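Local coordinates for protein Baccell_00856 (Bacteroides cellulosilyticus DSM 14838, PDB 5MVH) that probably hydrolyses rhamnose-containing glycosidic linkages, as a beta-propeller glycoside hydrolase of a gut Bacteroides, at residues W301-Q305 against M306-R310; E389-K392 against Q393-L397. All blocks are in the same frame, centred on the assembly; numbering follows the deposited sequence.

Overall arrangement
Both contacts are local, each within one continuous piece of chain, but they occupy different places in the beta-propeller. Interaction 1 closes the hairpin of strands 296-302 and 307-311, the last two strands of a four-stranded antiparallel blade; it is a surface contact, centred about 21 Å from the centre of the chain. Interaction 2 lies on helix 388-394 and its exit toward strand 397-402, centred about 16 Å from that point and partly buried. They share no element: the centres of interactions 1 and 2 are about 23 Å apart, and the nearest atoms of interactions 1 and 2 about 14 Å. A carboxylate and paired aromatic rings secure the hairpin, whereas the helix end relies on carbonyl oxygens, one indole and a salt bridge.

Interaction 1: residues W301-Q305 against M306-R310; sequences WHDGQ and MWHNR
Trp301 and His308 face each other as an antiparallel hydrogen-bonded pair, with Trp301 N giving to His308 O and His308 N to Trp301 O. With chi1 at 78°, the indole stands between its own backbone N and carbonyl carbon, and His308 CB rests over it, 3.4 Å from the centroid of the Trp301 six-membered ring. The imidazole follows as an offset stack, its plane turned 29° from the indole, while Arg310 CG meets the indole edge at Trp301 CH2 (3.5 Å). Tyr282 of the adjoining strand also meets this indole, nearly parallel to it.

His302 forms the next, non-hydrogen-bonded pair with Trp307, on the other face of the sheet. His302 CB sits 3.7 Å from the centroid of the Trp307 six-membered ring, and the imidazole edge is directed at the indole's five-membered ring, a T-shaped arrangement. Trp307 NE1 donates a hydrogen bond to Glu256 OE2.

Asp303 begins the turn of this beta hairpin. Its N bonds to Met306 O, and Asp303 OD2 takes His308 NE2 at 2.7 Å, in the imidazole plane but well above that of the carboxylate. Gly304 follows with phi 97°, where a side chain would jam against the preceding carbonyl O. Next, Gln305 N (2.8 Å) and Met306 N (2.9 Å) reach Asp303 OD1 from opposite faces of the carboxylate plane; the Gln305 bond defines an Asx turn.

With three N-H donors shared between its two oxygens, the Asp303 carboxylate probably holds the turn in shape and limits rotation of the His308 ring that stacks on Trp301.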
loop_
_atom_site.group_PDB
_atom_site.type_symbol
_atom_site.label_atom_id
_atom_site.label_comp_id
_atom_site.label_asym_id
_atom_site.label_seq_id
_atom_site.Cartn_x
_atom_site.Cartn_y
_atom_site.Cartn_z
ATOM N N TRP A 301 -3.841 -14.326 8.115
ATOM C CA TRP A 301 -4.211 -14.878 6.814
ATOM C C TRP A 301 -5.315 -15.905 6.926
ATOM O O TRP A 301 -5.513 -16.462 7.993
ATOM C CB TRP A 301 -3.009 -15.491 6.103
ATOM C CG TRP A 301 -2.550 -16.876 6.552
ATOM C CD1 TRP A 301 -2.773 -18.072 5.889
ATOM C CD2 TRP A 301 -1.731 -17.198 7.686
ATOM N NE1 TRP A 301 -2.171 -19.108 6.562
ATOM C CE2 TRP A 301 -1.535 -18.603 7.676
ATOM C CE3 TRP A 301 -1.173 -16.446 8.736
ATOM C CZ2 TRP A 301 -0.791 -19.270 8.673
ATOM C CZ3 TRP A 301 -0.438 -17.109 9.730
ATOM C CH2 TRP A 301 -0.254 -18.513 9.683
ATOM N N HIS A 302 -6.027 -16.089 5.821
ATOM C CA HIS A 302 -7.108 -17.078 5.728
ATOM C C HIS A 302 -6.650 -18.081 4.707
ATOM O O HIS A 302 -6.259 -17.709 3.588
ATOM C CB HIS A 302 -8.408 -16.440 5.274
ATOM C CG HIS A 302 -9.608 -17.313 5.439
ATOM N ND1 HIS A 302 -10.060 -18.166 4.458
ATOM C CD2 HIS A 302 -10.464 -17.449 6.475
ATOM C CE1 HIS A 302 -11.156 -18.769 4.872
ATOM N NE2 HIS A 302 -11.425 -18.347 6.093
ATOM N N ASP A 303 -6.695 -19.355 5.075
ATOM C CA ASP A 303 -6.151 -20.419 4.223
ATOM C C ASP A 303 -7.174 -21.142 3.345
ATOM O O ASP A 303 -6.893 -22.221 2.795
ATOM C CB ASP A 303 -5.365 -21.416 5.092
ATOM C CG ASP A 303 -6.226 -22.149 6.094
ATOM O OD1 ASP A 303 -7.473 -22.005 6.045
ATOM O OD2 ASP A 303 -5.632 -22.858 6.932
ATOM N N GLY A 304 -8.363 -20.558 3.214
ATOM C CA GLY A 304 -9.478 -21.192 2.532
ATOM C C GLY A 304 -10.436 -21.885 3.495
ATOM O O GLY A 304 -11.583 -22.146 3.134
ATOM N N GLN A 305 -9.957 -22.222 4.689
ATOM C CA GLN A 305 -10.766 -22.814 5.763
ATOM C C GLN A 305 -10.951 -21.948 7.015
ATOM O O GLN A 305 -12.031 -21.937 7.625
ATOM C CB GLN A 305 -10.134 -24.161 6.188
ATOM C CG GLN A 305 -10.174 -25.235 5.102
ATOM C CD GLN A 305 -11.575 -25.691 4.778
ATOM O OE1 GLN A 305 -12.373 -25.938 5.671
ATOM N NE2 GLN A 305 -11.891 -25.778 3.499
ATOM N N MET A 306 -9.888 -21.291 7.455
ATOM C CA MET A 306 -9.925 -20.524 8.704
ATOM C C MET A 306 -8.914 -19.403 8.696
ATOM O O MET A 306 -7.973 -19.397 7.892
ATOM C CB MET A 306 -9.598 -21.427 9.909
ATOM C CG MET A 306 -8.262 -22.116 9.785
ATOM S SD MET A 306 -7.916 -23.350 11.071
ATOM C CE MET A 306 -7.831 -22.298 12.506
ATOM N N TRP A 307 -9.093 -18.507 9.656
ATOM C CA TRP A 307 -8.163 -17.408 9.928
ATOM C C TRP A 307 -7.027 -17.856 10.825
ATOM O O TRP A 307 -7.232 -18.625 11.762
ATOM C CB TRP A 307 -8.898 -16.237 10.583
ATOM C CG TRP A 307 -9.746 -15.487 9.613
ATOM C CD1 TRP A 307 -11.100 -15.535 9.486
ATOM C CD2 TRP A 307 -9.278 -14.600 8.598
ATOM N NE1 TRP A 307 -11.513 -14.714 8.480
ATOM C CE2 TRP A 307 -10.414 -14.128 7.905
ATOM C CE3 TRP A 307 -8.011 -14.121 8.240
ATOM C CZ2 TRP A 307 -10.323 -13.215 6.857
ATOM C CZ3 TRP A 307 -7.912 -13.211 7.176
ATOM C CH2 TRP A 307 -9.044 -12.765 6.507
ATOM N N HIS A 308 -5.839 -17.332 10.569
ATOM C CA HIS A 308 -4.699 -17.551 11.429
ATOM C C HIS A 308 -4.025 -16.212 11.729
ATOM O O HIS A 308 -4.049 -15.313 10.899
ATOM C CB HIS A 308 -3.641 -18.441 10.782
ATOM C CG HIS A 308 -4.140 -19.771 10.295
ATOM N ND1 HIS A 308 -4.255 -20.882 11.109
ATOM C CD2 HIS A 308 -4.541 -20.164 9.067
ATOM C CE1 HIS A 308 -4.700 -21.899 10.392
ATOM N NE2 HIS A 308 -4.892 -21.482 9.152
ATOM N N ASN A 309 -3.400 -16.109 12.900
ATOM C CA ASN A 309 -2.437 -15.018 13.141
ATOM C C ASN A 309 -1.177 -15.568 13.784
ATOM O O ASN A 309 -1.242 -16.491 14.612
ATOM C CB ASN A 309 -3.030 -13.851 13.961
ATOM C CG ASN A 309 -3.339 -14.216 15.399
ATOM O OD1 ASN A 309 -4.332 -14.906 15.692
ATOM N ND2 ASN A 309 -2.507 -13.750 16.309
ATOM N N ARG A 310 -0.029 -15.040 13.374
ATOM C CA ARG A 310 1.267 -15.461 13.916
ATOM C C ARG A 310 2.206 -14.284 14.076
ATOM O O ARG A 310 2.187 -13.326 13.283
ATOM C CB ARG A 310 1.976 -16.482 13.018
ATOM C CG ARG A 310 1.244 -17.789 12.810
ATOM C CD ARG A 310 1.319 -18.716 14.018
ATOM N NE ARG A 310 0.583 -19.957 13.755
ATOM C CZ ARG A 310 -0.743 -20.100 13.821
ATOM N NH1 ARG A 310 -1.526 -19.082 14.141
ATOM N NH2 ARG A 310 -1.305 -21.282 13.547
#

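Interaction 2: residues E389-K392 against Q393-L397; sequences ELWK and QKRRL
Trp391 packs against Arg395, Arg396 and Leu397 as the chain leaves helix 388-394. Trp391 CB lies 3.8 Å from Arg396 O. Chi1 of 178° sets CG opposite the backbone N and carries the indole alongside Arg395 and Leu397. In the five-membered ring, CD1 and NE1 run beside Arg395 NH1, the guanidinium lying nearly parallel to the indole. On the benzene side, Trp391 CE3 meets Arg395 C and, at 4.0 Å, Leu397 CB; Trp391 CZ3 lies 3.6 Å from Arg395 O. Farther round, Trp391 CZ2 comes 3.9 Å from Arg395 CD, which sits over the ring face as a CH-pi contact, 21° off the normal. Next to CZ2 round the rim, past CE2, NE1 donates a hydrogen bond to Val338 O of strand 335-339.

The motif is a helix C-terminus: Gln393 N and Lys394 N close i to i+4 bonds to Glu389 O and Leu390 O, and Arg395, with positive phi (52°), is the first residue to leave helical geometry before strand 397-402 of the propeller. Trp391 O accepts both Arg395 N (2.9 Å) and Arg395 NH1 (3.0 Å) from opposite faces of its carbonyl plane; backbone and side chain of Arg395 thus grip the same oxygen. Glu204 takes Arg395 NH2 in a salt bridge.

Replacing the indole of Trp391 by an alanine's methyl group is likely to leave Val338 O without its indole donor and Arg395 CD without the ring face it rests on.

Across the helix, Glu389 OE2 uses its syn lone pair for a salt bridge to Lys392 NZ (2.7 Å), which also donates to Val202 O, while a water donates to Glu389 OE1 and accepts from Gln393 NE2.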
loop_
_atom_site.group_PDB
_atom_site.type_symbol
_atom_site.label_atom_id
_atom_site.label_comp_id
_atom_site.label_asym_id
_atom_site.label_seq_id
_atom_site.Cartn_x
_atom_site.Cartn_y
_atom_site.Cartn_z
ATOM N N GLU A 389 2.652 -5.478 -9.648
ATOM C CA GLU A 389 2.326 -6.161 -10.925
ATOM C C GLU A 389 3.452 -7.074 -11.399
ATOM O O GLU A 389 3.200 -8.168 -11.960
ATOM C CB GLU A 389 1.922 -5.123 -11.972
ATOM C CG GLU A 389 0.805 -4.204 -11.466
ATOM C CD GLU A 389 -0.334 -5.009 -10.900
ATOM O OE1 GLU A 389 -0.945 -5.715 -11.718
ATOM O OE2 GLU A 389 -0.587 -4.994 -9.655
ATOM N N LEU A 390 4.690 -6.649 -11.154
ATOM C CA LEU A 390 5.866 -7.510 -11.399
ATOM C C LEU A 390 5.801 -8.829 -10.634
ATOM O O LEU A 390 6.147 -9.884 -11.176
ATOM C CB LEU A 390 7.143 -6.797 -10.997
ATOM C CG LEU A 390 8.441 -7.511 -11.375
ATOM C CD1 LEU A 390 8.490 -7.757 -12.883
ATOM C CD2 LEU A 390 9.616 -6.663 -10.938
ATOM N N TRP A 391 5.367 -8.766 -9.384
ATOM C CA TRP A 391 5.260 -9.946 -8.573
ATOM C C TRP A 391 4.176 -10.850 -9.152
ATOM O O TRP A 391 4.408 -12.044 -9.336
ATOM C CB TRP A 391 4.946 -9.618 -7.106
ATOM C CG TRP A 391 4.787 -10.864 -6.314
ATOM C CD1 TRP A 391 3.613 -11.430 -5.875
ATOM C CD2 TRP A 391 5.823 -11.755 -5.932
ATOM N NE1 TRP A 391 3.871 -12.584 -5.193
ATOM C CE2 TRP A 391 5.220 -12.811 -5.217
ATOM C CE3 TRP A 391 7.207 -11.739 -6.064
ATOM C CZ2 TRP A 391 5.964 -13.845 -4.650
ATOM C CZ3 TRP A 391 7.942 -12.758 -5.518
ATOM C CH2 TRP A 391 7.316 -13.816 -4.831
ATOM N N LYS A 392 3.014 -10.283 -9.465
ATOM C CA LYS A 392 1.901 -11.051 -10.063
ATOM C C LYS A 392 2.242 -11.711 -11.402
ATOM O O LYS A 392 1.901 -12.888 -11.631
ATOM C CB LYS A 392 0.685 -10.165 -10.325
ATOM C CG LYS A 392 -0.028 -9.716 -9.080
ATOM C CD LYS A 392 -1.162 -8.761 -9.414
ATOM C CE LYS A 392 -1.379 -7.801 -8.270
ATOM N NZ LYS A 392 -2.398 -6.742 -8.564
ATOM N N GLN A 393 2.869 -10.932 -12.276
ATOM C CA GLN A 393 3.155 -11.323 -13.652
ATOM C C GLN A 393 4.456 -12.152 -13.826
ATOM O O GLN A 393 4.543 -12.975 -14.754
ATOM C CB GLN A 393 3.213 -10.074 -14.537
ATOM C CG GLN A 393 1.858 -9.417 -14.738
ATOM C CD GLN A 393 1.913 -8.029 -15.354
ATOM O OE1 GLN A 393 2.867 -7.665 -16.029
ATOM N NE2 GLN A 393 0.866 -7.239 -15.117
ATOM N N LYS A 394 5.451 -11.924 -12.966
ATOM C CA LYS A 394 6.776 -12.547 -13.123
ATOM C C LYS A 394 7.382 -13.172 -11.864
ATOM O O LYS A 394 8.479 -13.749 -11.927
ATOM C CB LYS A 394 7.749 -11.528 -13.725
ATOM C CG LYS A 394 7.296 -10.877 -15.026
ATOM C CD LYS A 394 8.476 -10.315 -15.811
ATOM C CE LYS A 394 8.110 -9.807 -17.198
ATOM N NZ LYS A 394 7.324 -10.814 -17.977
ATOM N N ARG A 395 6.691 -13.086 -10.720
ATOM C CA ARG A 395 7.242 -13.555 -9.439
ATOM C C ARG A 395 8.637 -12.983 -9.132
ATOM O O ARG A 395 9.527 -13.676 -8.617
ATOM C CB ARG A 395 7.256 -15.100 -9.379
ATOM C CG ARG A 395 5.864 -15.688 -9.376
ATOM C CD ARG A 395 5.264 -15.657 -7.986
ATOM N NE ARG A 395 3.937 -16.274 -7.940
ATOM C CZ ARG A 395 2.768 -15.667 -8.141
ATOM N NH1 ARG A 395 2.688 -14.373 -8.441
ATOM N NH2 ARG A 395 1.641 -16.373 -8.037
ATOM N N ARG A 396 8.803 -11.705 -9.432
ATOM C CA ARG A 396 9.991 -10.961 -9.027
ATOM C C ARG A 396 9.549 -9.835 -8.098
ATOM O O ARG A 396 8.498 -9.206 -8.312
ATOM C CB ARG A 396 10.744 -10.447 -10.246
ATOM C CG ARG A 396 11.263 -11.572 -11.150
ATOM C CD ARG A 396 11.713 -11.022 -12.504
ATOM N NE ARG A 396 12.948 -10.276 -12.364
ATOM C CZ ARG A 396 13.504 -9.483 -13.290
ATOM N NH1 ARG A 396 12.936 -9.276 -14.481
ATOM N NH2 ARG A 396 14.659 -8.877 -13.011
ATOM N N LEU A 397 10.326 -9.636 -7.046
ATOM C CA LEU A 397 10.008 -8.691 -6.002
ATOM C C LEU A 397 10.972 -7.517 -6.118
ATOM O O LEU A 397 12.171 -7.674 -5.887
ATOM C CB LEU A 397 10.127 -9.342 -4.623
ATOM C CG LEU A 397 9.912 -8.406 -3.420
ATOM C CD1 LEU A 397 8.557 -7.706 -3.502
ATOM C CD2 LEU A 397 10.033 -9.170 -2.096
HETATM O O HOH W 1 -0.923 -7.989 -13.024
#